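Local structure of hypothetical conserved protein (Geobacillus kaustophilus, 2QYH) at residues 36-41 and 70-75; 116-121 and 149-154; 237-242 and 247-252. The protein is of unknown function but, as a haloacid dehalogenase-like hydrolase, is probably a magnesium-dependent phosphatase. All blocks are in the same frame, centred on the assembly; numbering follows the deposited sequence.

Contact 1. Residues 36-41 and 70-75; sequences GVYVAI and VVFEGN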
loop_
_atom_site.group_PDB
_atom_site.type_symbol
_atom_site.label_atom_id
_atom_site.label_comp_id
_atom_site.label_asym_id
_atom_site.label_seq_id
_atom_site.Cartn_x
_atom_site.Cartn_y
_atom_site.Cartn_z
ATOM N N GLY D 36 7.714 21.172 13.056
ATOM C CA GLY D 36 8.465 21.682 11.922
ATOM C C GLY D 36 9.646 20.811 11.545
ATOM O O GLY D 36 10.507 21.226 10.754
ATOM N N VAL D 37 9.701 19.605 12.111
ATOM C CA VAL D 37 10.785 18.676 11.804
ATOM C C VAL D 37 10.371 17.845 10.590
ATOM O O VAL D 37 9.262 17.327 10.537
ATOM C CB VAL D 37 11.087 17.736 13.007
ATOM C CG1 VAL D 37 12.179 16.731 12.644
ATOM C CG2 VAL D 37 11.528 18.551 14.196
ATOM N N TYR D 38 11.252 17.745 9.603
ATOM C CA TYR D 38 10.949 16.977 8.412
ATOM C C TYR D 38 11.017 15.480 8.688
ATOM O O TYR D 38 11.910 15.004 9.392
ATOM C CB TYR D 38 11.915 17.336 7.281
ATOM C CG TYR D 38 11.695 18.716 6.703
ATOM C CD1 TYR D 38 10.401 19.205 6.493
ATOM C CD2 TYR D 38 12.776 19.532 6.350
ATOM C CE1 TYR D 38 10.190 20.478 5.944
ATOM C CE2 TYR D 38 12.576 20.801 5.801
ATOM C CZ TYR D 38 11.277 21.267 5.603
ATOM O OH TYR D 38 11.068 22.510 5.065
ATOM N N VAL D 39 10.059 14.744 8.136
ATOM C CA VAL D 39 10.000 13.303 8.301
ATOM C C VAL D 39 10.074 12.655 6.932
ATOM O O VAL D 39 9.285 12.968 6.035
ATOM C CB VAL D 39 8.695 12.875 8.975
ATOM C CG1 VAL D 39 8.626 11.358 9.067
ATOM C CG2 VAL D 39 8.610 13.495 10.354
ATOM N N ALA D 40 11.021 11.748 6.764
ATOM C CA ALA D 40 11.173 11.088 5.480
ATOM C C ALA D 40 11.591 9.637 5.640
ATOM O O ALA D 40 12.191 9.247 6.648
ATOM C CB ALA D 40 12.200 11.835 4.629
ATOM N N ILE D 41 11.253 8.840 4.635
ATOM C CA ILE D 41 11.602 7.433 4.621
ATOM C C ILE D 41 12.826 7.263 3.725
ATOM O O ILE D 41 12.950 7.947 2.718
ATOM C CB ILE D 41 10.443 6.595 4.049
ATOM C CG1 ILE D 41 9.310 6.520 5.075
ATOM C CG2 ILE D 41 10.946 5.208 3.638
ATOM C CD1 ILE D 41 8.050 5.797 4.576
ATOM N N VAL D 70 14.707 10.659 -5.274
ATOM C CA VAL D 70 14.442 11.352 -4.022
ATOM C C VAL D 70 13.343 12.393 -4.154
ATOM O O VAL D 70 13.420 13.284 -4.996
ATOM C CB VAL D 70 15.723 12.042 -3.532
ATOM C CG1 VAL D 70 15.504 12.651 -2.146
ATOM C CG2 VAL D 70 16.871 11.038 -3.529
ATOM N N VAL D 71 12.330 12.292 -3.301
ATOM C CA VAL D 71 11.202 13.214 -3.341
ATOM C C VAL D 71 11.067 14.038 -2.061
ATOM O O VAL D 71 11.238 13.519 -0.961
ATOM C CB VAL D 71 9.872 12.435 -3.555
ATOM C CG1 VAL D 71 8.701 13.405 -3.595
ATOM C CG2 VAL D 71 9.943 11.610 -4.827
ATOM N N PHE D 72 10.752 15.321 -2.205
ATOM C CA PHE D 72 10.559 16.195 -1.045
ATOM C C PHE D 72 9.179 16.859 -1.096
ATOM O O PHE D 72 8.860 17.568 -2.046
ATOM C CB PHE D 72 11.636 17.280 -0.986
ATOM C CG PHE D 72 11.424 18.266 0.118
ATOM C CD1 PHE D 72 11.514 17.868 1.447
ATOM C CD2 PHE D 72 11.083 19.580 -0.167
ATOM C CE1 PHE D 72 11.263 18.770 2.481
ATOM C CE2 PHE D 72 10.829 20.488 0.860
ATOM C CZ PHE D 72 10.919 20.083 2.187
ATOM N N GLU D 73 8.368 16.633 -0.067
ATOM C CA GLU D 73 7.017 17.191 -0.006
ATOM C C GLU D 73 6.254 16.994 -1.318
ATOM O O GLU D 73 5.666 17.934 -1.845
ATOM C CB GLU D 73 7.051 18.687 0.322
ATOM C CG GLU D 73 7.737 19.044 1.625
ATOM C CD GLU D 73 7.451 20.476 2.067
ATOM O OE1 GLU D 73 7.456 21.385 1.207
ATOM O OE2 GLU D 73 7.233 20.692 3.280
ATOM N N GLY D 74 6.282 15.776 -1.853
ATOM C CA GLY D 74 5.567 15.500 -3.082
ATOM C C GLY D 74 6.263 15.784 -4.402
ATOM O O GLY D 74 5.769 15.363 -5.441
ATOM N N ASN D 75 7.398 16.478 -4.393
ATOM C CA ASN D 75 8.084 16.785 -5.644
ATOM C C ASN D 75 9.472 16.176 -5.744
ATOM O O ASN D 75 10.224 16.165 -4.773
ATOM C CB ASN D 75 8.175 18.298 -5.828
ATOM C CG ASN D 75 6.818 18.968 -5.762
ATOM O OD1 ASN D 75 5.901 18.610 -6.503
ATOM N ND2 ASN D 75 6.681 19.942 -4.872
HETATM O O HOH W 1 8.713 23.315 3.861
#
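The rings of Tyr-38 and Phe-72 meet in a T-shaped (edge-to-face) stack. Phe-72 presents its edge, with CE1 3.9 Å above the plane of the Tyr-38 ring and over its centre, while Tyr-38 CE1 lies at that edge, close to the Phe-72 plane. The ring planes stand 83° apart with centroids separated by 5.1 Å, and the closest pair of atoms is Tyr-38 CZ and Phe-72 CZ, at 3.6 Å. One face of Phe-72 carries CG of its own neighbour Glu-73, set off toward the rim.

Two torsions bring the rings together. Phe-72 places CG opposite its backbone N (chi1 175°), and although its CB does not point at Tyr-38, the ring end swings across to it. Tyr-38 sets CG anti to its carbonyl carbon, beside the backbone N (chi1 -71°), and offers a ring face to the Phe-72 edge.

Strands 38-42 and 69-72 are not neighbours in the mixed sheet of the haloacid dehalogenase-like core: strand 62-64 runs between them, so the two aromatics meet past its end, where Glu-73 N donates a hydrogen bond to Ser-61 OG. Phe-72 also opens the type I' turn of a beta hairpin, closed by a bond from Asn-75 N to Phe-72 O; Met-191 and Leu-195 of helix 184-195 pack against its side chain as well.

The carboxylate of Glu-73 comes obliquely to the tyrosine, OE2 lying 4.0 Å from Tyr-38 CE1. A water links the polar ends: it donates to Glu-73 OE2 at 3.1 Å and pairs with Tyr-38 OH at 2.8 Å. The chemistry is therefore mixed: an apolar aromatic pair joins the strands without any direct hydrogen bond, and the hydroxyl and carboxylate are tied through solvent at the surface.

Contact 2. Residues 116-121 and 149-154; sequences HPHIHV and FCRAEE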
loop_
_atom_site.group_PDB
_atom_site.type_symbol
_atom_site.label_atom_id
_atom_site.label_comp_id
_atom_site.label_asym_id
_atom_site.label_seq_id
_atom_site.Cartn_x
_atom_site.Cartn_y
_atom_site.Cartn_z
ATOM N N HIS D 116 8.376 -16.489 -16.109
ATOM C CA HIS D 116 9.647 -17.072 -15.723
ATOM C C HIS D 116 9.605 -17.477 -14.255
ATOM O O HIS D 116 9.255 -16.669 -13.401
ATOM C CB HIS D 116 10.766 -16.066 -15.962
ATOM C CG HIS D 116 12.120 -16.612 -15.672
ATOM N ND1 HIS D 116 12.588 -16.791 -14.386
ATOM C CD2 HIS D 116 13.093 -17.052 -16.502
ATOM C CE1 HIS D 116 13.797 -17.328 -14.441
ATOM N NE2 HIS D 116 14.123 -17.497 -15.710
ATOM N N PRO D 117 9.972 -18.739 -13.944
ATOM C CA PRO D 117 9.975 -19.263 -12.578
ATOM C C PRO D 117 10.842 -18.559 -11.548
ATOM O O PRO D 117 10.535 -18.642 -10.360
ATOM C CB PRO D 117 10.372 -20.731 -12.782
ATOM C CG PRO D 117 11.334 -20.613 -13.908
ATOM C CD PRO D 117 10.505 -19.755 -14.870
ATOM N N HIS D 118 11.922 -17.891 -11.934
ATOM C CA HIS D 118 12.723 -17.199 -10.889
ATOM C C HIS D 118 12.065 -15.886 -10.492
ATOM O O HIS D 118 12.205 -15.412 -9.357
ATOM C CB HIS D 118 14.163 -16.898 -11.317
ATOM C CG HIS D 118 15.056 -18.097 -11.331
ATOM N ND1 HIS D 118 14.780 -19.255 -10.631
ATOM C CD2 HIS D 118 16.239 -18.311 -11.954
ATOM C CE1 HIS D 118 15.752 -20.128 -10.824
ATOM N NE2 HIS D 118 16.649 -19.581 -11.621
ATOM N N ILE D 119 11.374 -15.287 -11.450
ATOM C CA ILE D 119 10.676 -14.049 -11.199
ATOM C C ILE D 119 9.534 -14.356 -10.238
ATOM O O ILE D 119 9.417 -13.704 -9.205
ATOM C CB ILE D 119 10.140 -13.440 -12.506
ATOM C CG1 ILE D 119 11.318 -13.064 -13.416
ATOM C CG2 ILE D 119 9.278 -12.219 -12.200
ATOM C CD1 ILE D 119 10.945 -12.193 -14.602
ATOM N N HIS D 120 8.720 -15.367 -10.557
ATOM C CA HIS D 120 7.590 -15.754 -9.708
ATOM C C HIS D 120 8.016 -15.913 -8.247
ATOM O O HIS D 120 7.496 -15.236 -7.365
ATOM C CB HIS D 120 6.947 -17.077 -10.183
ATOM C CG HIS D 120 6.142 -16.968 -11.447
ATOM N ND1 HIS D 120 4.918 -16.333 -11.507
ATOM C CD2 HIS D 120 6.377 -17.446 -12.693
ATOM C CE1 HIS D 120 4.435 -16.424 -12.736
ATOM N NE2 HIS D 120 5.301 -17.094 -13.474
ATOM N N VAL D 121 8.977 -16.793 -8.003
ATOM C CA VAL D 121 9.456 -17.080 -6.656
ATOM C C VAL D 121 10.063 -15.917 -5.880
ATOM O O VAL D 121 9.617 -15.598 -4.766
ATOM C CB VAL D 121 10.480 -18.229 -6.689
ATOM C CG1 VAL D 121 11.221 -18.326 -5.376
ATOM C CG2 VAL D 121 9.763 -19.530 -6.979
ATOM N N PHE D 149 17.868 -11.834 -12.671
ATOM C CA PHE D 149 17.535 -13.124 -12.105
ATOM C C PHE D 149 18.506 -14.217 -12.516
ATOM O O PHE D 149 18.470 -14.723 -13.639
ATOM C CB PHE D 149 16.102 -13.496 -12.467
ATOM C CG PHE D 149 15.091 -12.518 -11.950
ATOM C CD1 PHE D 149 14.836 -11.337 -12.636
ATOM C CD2 PHE D 149 14.434 -12.751 -10.744
ATOM C CE1 PHE D 149 13.944 -10.398 -12.129
ATOM C CE2 PHE D 149 13.542 -11.820 -10.230
ATOM C CZ PHE D 149 13.296 -10.640 -10.923
ATOM N N CYS D 150 19.386 -14.553 -11.577
ATOM C CA CYS D 150 20.395 -15.578 -11.754
ATOM C C CYS D 150 20.902 -15.904 -10.357
ATOM O O CYS D 150 20.692 -15.126 -9.418
ATOM C CB CYS D 150 21.554 -15.063 -12.613
ATOM S SG CYS D 150 22.722 -14.005 -11.731
ATOM N N ARG D 151 21.573 -17.046 -10.225
ATOM C CA ARG D 151 22.108 -17.476 -8.940
ATOM C C ARG D 151 23.490 -16.876 -8.697
ATOM O O ARG D 151 24.141 -16.393 -9.625
ATOM C CB ARG D 151 22.164 -19.006 -8.885
ATOM C CG ARG D 151 20.791 -19.659 -8.946
ATOM C CD ARG D 151 20.875 -21.168 -9.119
ATOM N NE ARG D 151 19.552 -21.783 -9.186
ATOM C CZ ARG D 151 18.735 -21.915 -8.143
ATOM N NH1 ARG D 151 19.108 -21.479 -6.944
ATOM N NH2 ARG D 151 17.541 -22.479 -8.302
ATOM N N ALA D 152 23.931 -16.905 -7.444
ATOM C CA ALA D 152 25.226 -16.346 -7.073
ATOM C C ALA D 152 26.392 -16.961 -7.851
ATOM O O ALA D 152 27.422 -16.314 -8.057
ATOM C CB ALA D 152 25.447 -16.505 -5.568
ATOM N N GLU D 153 26.225 -18.205 -8.287
ATOM C CA GLU D 153 27.259 -18.904 -9.042
ATOM C C GLU D 153 27.403 -18.345 -10.455
ATOM O O GLU D 153 28.431 -18.541 -11.098
ATOM C CB GLU D 153 26.932 -20.398 -9.138
ATOM C CG GLU D 153 26.748 -21.102 -7.802
ATOM C CD GLU D 153 25.510 -20.637 -7.056
ATOM O OE1 GLU D 153 24.396 -20.790 -7.601
ATOM O OE2 GLU D 153 25.649 -20.121 -5.926
ATOM N N GLU D 154 26.383 -17.638 -10.928
ATOM C CA GLU D 154 26.395 -17.095 -12.283
ATOM C C GLU D 154 26.670 -15.591 -12.416
ATOM O O GLU D 154 26.871 -15.094 -13.530
ATOM C CB GLU D 154 25.057 -17.406 -12.956
ATOM C CG GLU D 154 24.588 -18.838 -12.772
ATOM C CD GLU D 154 23.137 -19.037 -13.191
ATOM O OE1 GLU D 154 22.230 -18.524 -12.498
ATOM O OE2 GLU D 154 22.905 -19.709 -14.219
#
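Phe-149 packs under the first turn of helix 117-124 through His-118 and Ile-119, in the part of the chain built on the five-stranded antiparallel sheet, which is consistent with the cap domain of Cof-type haloacid dehalogenase-like hydrolases. Its chi1 of -61° sets CG opposite the carbonyl carbon and lays the ring beneath the helix. Ile-119 CG1 sits over the centre of one face, a CH-pi contact 3.8 Å from the ring centroid and only 4° off the normal. His-118 adds backbone and side chain together: its O comes 3.7 Å from Phe-149 CD2, and its CB lies beside Phe-149 CB. Val-102 of strand 101-104 touches both Phe-149 and Ile-119, joining the pair to the sheet. A leucine in place of Phe-149 has no flat face to offer, so Ile-119 CG1 would probably lose its CH-pi partner and a gap is likely to open beside the helix turn.

Farther out, the imidazole of His-118 and the guanidinium of Arg-151 stand nearly perpendicular, with His-118 CE1 3.9 Å from Arg-151 NH2. The loop bearing this arginine is closed by its own Arg-151 N, which donates to the anti lone pair of Glu-154 OE1 at 2.8 Å with a nearly straight angle of 170°.

Contact 3. Residues 237-242 and 247-252; sequences FVTKPV and IWYGLK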
loop_
_atom_site.group_PDB
_atom_site.type_symbol
_atom_site.label_atom_id
_atom_site.label_comp_id
_atom_site.label_asym_id
_atom_site.label_seq_id
_atom_site.Cartn_x
_atom_site.Cartn_y
_atom_site.Cartn_z
ATOM N N PHE D 237 22.863 6.216 19.431
ATOM C CA PHE D 237 21.917 5.924 20.489
ATOM C C PHE D 237 21.082 4.710 20.102
ATOM O O PHE D 237 20.660 4.577 18.955
ATOM C CB PHE D 237 21.032 7.150 20.738
ATOM C CG PHE D 237 19.923 6.915 21.716
ATOM C CD1 PHE D 237 18.681 6.461 21.283
ATOM C CD2 PHE D 237 20.116 7.140 23.075
ATOM C CE1 PHE D 237 17.643 6.237 22.188
ATOM C CE2 PHE D 237 19.086 6.919 23.995
ATOM C CZ PHE D 237 17.846 6.466 23.550
ATOM N N VAL D 238 20.874 3.809 21.059
ATOM C CA VAL D 238 20.075 2.615 20.822
ATOM C C VAL D 238 18.780 2.794 21.601
ATOM O O VAL D 238 18.798 3.018 22.812
ATOM C CB VAL D 238 20.795 1.337 21.313
ATOM C CG1 VAL D 238 19.952 0.101 21.001
ATOM C CG2 VAL D 238 22.161 1.222 20.652
ATOM N N THR D 239 17.655 2.710 20.898
ATOM C CA THR D 239 16.359 2.877 21.534
ATOM C C THR D 239 15.732 1.517 21.806
ATOM O O THR D 239 16.353 0.485 21.568
ATOM C CB THR D 239 15.418 3.715 20.647
ATOM O OG1 THR D 239 14.249 4.065 21.394
ATOM C CG2 THR D 239 15.017 2.937 19.399
ATOM N N LYS D 240 14.497 1.511 22.295
ATOM C CA LYS D 240 13.830 0.256 22.598
ATOM C C LYS D 240 13.431 -0.466 21.324
ATOM O O LYS D 240 13.538 0.084 20.233
ATOM C CB LYS D 240 12.604 0.515 23.471
ATOM C CG LYS D 240 12.952 1.236 24.751
ATOM C CD LYS D 240 11.743 1.466 25.614
ATOM C CE LYS D 240 12.114 2.338 26.802
ATOM N NZ LYS D 240 10.942 2.655 27.670
ATOM N N PRO D 241 12.995 -1.727 21.444
ATOM C CA PRO D 241 12.586 -2.490 20.260
ATOM C C PRO D 241 11.398 -1.804 19.583
ATOM O O PRO D 241 10.709 -0.987 20.204
ATOM C CB PRO D 241 12.225 -3.852 20.843
ATOM C CG PRO D 241 13.147 -3.957 22.024
ATOM C CD PRO D 241 13.022 -2.591 22.639
ATOM N N VAL D 242 11.159 -2.142 18.317
ATOM C CA VAL D 242 10.069 -1.536 17.561
ATOM C C VAL D 242 8.693 -1.711 18.202
ATOM O O VAL D 242 7.863 -0.804 18.163
ATOM C CB VAL D 242 10.019 -2.084 16.125
ATOM C CG1 VAL D 242 9.732 -3.582 16.147
ATOM C CG2 VAL D 242 8.959 -1.334 15.322
ATOM N N ILE D 247 10.454 3.956 18.449
ATOM C CA ILE D 247 10.568 5.246 17.793
ATOM C C ILE D 247 10.128 6.416 18.662
ATOM O O ILE D 247 10.829 7.420 18.745
ATOM C CB ILE D 247 9.803 5.241 16.476
ATOM C CG1 ILE D 247 10.585 4.382 15.481
ATOM C CG2 ILE D 247 9.617 6.666 15.962
ATOM C CD1 ILE D 247 9.966 4.275 14.139
ATOM N N TRP D 248 8.978 6.286 19.316
ATOM C CA TRP D 248 8.479 7.343 20.185
ATOM C C TRP D 248 9.470 7.625 21.311
ATOM O O TRP D 248 9.832 8.776 21.569
ATOM C CB TRP D 248 7.127 6.940 20.781
ATOM C CG TRP D 248 6.661 7.851 21.871
ATOM C CD1 TRP D 248 6.889 7.710 23.211
ATOM C CD2 TRP D 248 5.930 9.073 21.719
ATOM N NE1 TRP D 248 6.347 8.767 23.902
ATOM C CE2 TRP D 248 5.751 9.620 23.007
ATOM C CE3 TRP D 248 5.412 9.759 20.613
ATOM C CZ2 TRP D 248 5.075 10.824 23.228
ATOM C CZ3 TRP D 248 4.738 10.959 20.831
ATOM C CH2 TRP D 248 4.576 11.477 22.130
ATOM N N TYR D 249 9.904 6.561 21.976
ATOM C CA TYR D 249 10.847 6.675 23.077
ATOM C C TYR D 249 12.137 7.342 22.620
ATOM O O TYR D 249 12.628 8.277 23.259
ATOM C CB TYR D 249 11.153 5.290 23.651
ATOM C CG TYR D 249 12.128 5.318 24.800
ATOM C CD1 TYR D 249 13.472 4.985 24.615
ATOM C CD2 TYR D 249 11.716 5.717 26.070
ATOM C CE1 TYR D 249 14.381 5.049 25.671
ATOM C CE2 TYR D 249 12.613 5.784 27.130
ATOM C CZ TYR D 249 13.941 5.451 26.927
ATOM O OH TYR D 249 14.816 5.520 27.982
ATOM N N GLY D 250 12.681 6.854 21.511
ATOM C CA GLY D 250 13.914 7.414 20.993
ATOM C C GLY D 250 13.797 8.898 20.717
ATOM O O GLY D 250 14.632 9.687 21.159
ATOM N N LEU D 251 12.755 9.281 19.987
ATOM C CA LEU D 251 12.538 10.677 19.651
ATOM C C LEU D 251 12.387 11.518 20.920
ATOM O O LEU D 251 12.793 12.681 20.963
ATOM C CB LEU D 251 11.298 10.818 18.758
ATOM C CG LEU D 251 11.408 10.281 17.325
ATOM C CD1 LEU D 251 10.026 10.226 16.691
ATOM C CD2 LEU D 251 12.360 11.163 16.505
ATOM N N LYS D 252 11.808 10.917 21.953
ATOM C CA LYS D 252 11.605 11.594 23.227
ATOM C C LYS D 252 12.976 11.814 23.892
ATOM O O LYS D 252 13.300 12.912 24.352
ATOM C CB LYS D 252 10.720 10.726 24.122
ATOM C CG LYS D 252 9.957 11.485 25.180
ATOM C CD LYS D 252 8.738 12.169 24.596
ATOM C CE LYS D 252 8.054 13.043 25.638
ATOM N NZ LYS D 252 7.703 12.280 26.869
HETATM O O HOH W 2 8.488 1.932 17.513
#
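Thr-239 faces Gly-250 at the closely packed centre of this contact, their CA atoms 5.2 Å apart. With no side chain on Gly-250, Thr-239 CB and OG1 lie directly against its CA. That hydroxyl oxygen lies opposite the backbone N of its residue (chi1 -170°), which turns it toward the helix, where it hydrogen-bonds Gly-246 O; Gly-250 N is also near, but at a poor angle for bonding. The same oxygen sits in plane at the edge of the Tyr-249 ring, 3.4 Å from Tyr-249 CD1. Beside it, Phe-237 CE1 reaches to 4.1 Å from Gly-250 CA, and Tyr-249 CE1 meets the edge of the phenylalanine ring.

These residues join strand 237-238, the outermost on its side of the mixed sheet of the haloacid dehalogenase-like core, to helix 246-253, which follows after a short loop. Behind the helix, Leu-251 turns away from the strand segment and packs on helix 23-34 and on Phe-205.

The outer side is made differently. The side chains of Lys-240 and Tyr-249 cross at about a right angle, the exposed, extended lysine running over one face of the ring with CE above its centre, 6° off the normal. Its NZ continues past this point to a cation-pi position 3.9 Å from the centroid of the Tyr-249 ring, now tilted 28° off the normal. At the far end Val-242 and Ile-247 do not touch; a water joins them, donating to Val-242 O at 2.9 Å and accepting from Ile-247 N at 3.0 Å.

How the contacts relate
The three contacts follow one another along the chain without overlapping. Contacts 1 and 3 both reach the mixed sheet of the core: contact 1 involves strands 38-42 and 69-72 on one flank of strand 5-8, while contact 3 uses strand 237-238 at the far edge of the other. Their centres are 21 Å apart and their nearest atoms about 7 Å. Contact 2 lies on the opposite side of the chain's centre from both, beside the antiparallel sheet, with its centre 35 Å from that of contact 1 and 38 Å from that of contact 3. The chain thus leaves the core, builds the probable cap, and returns to complete the core sheet.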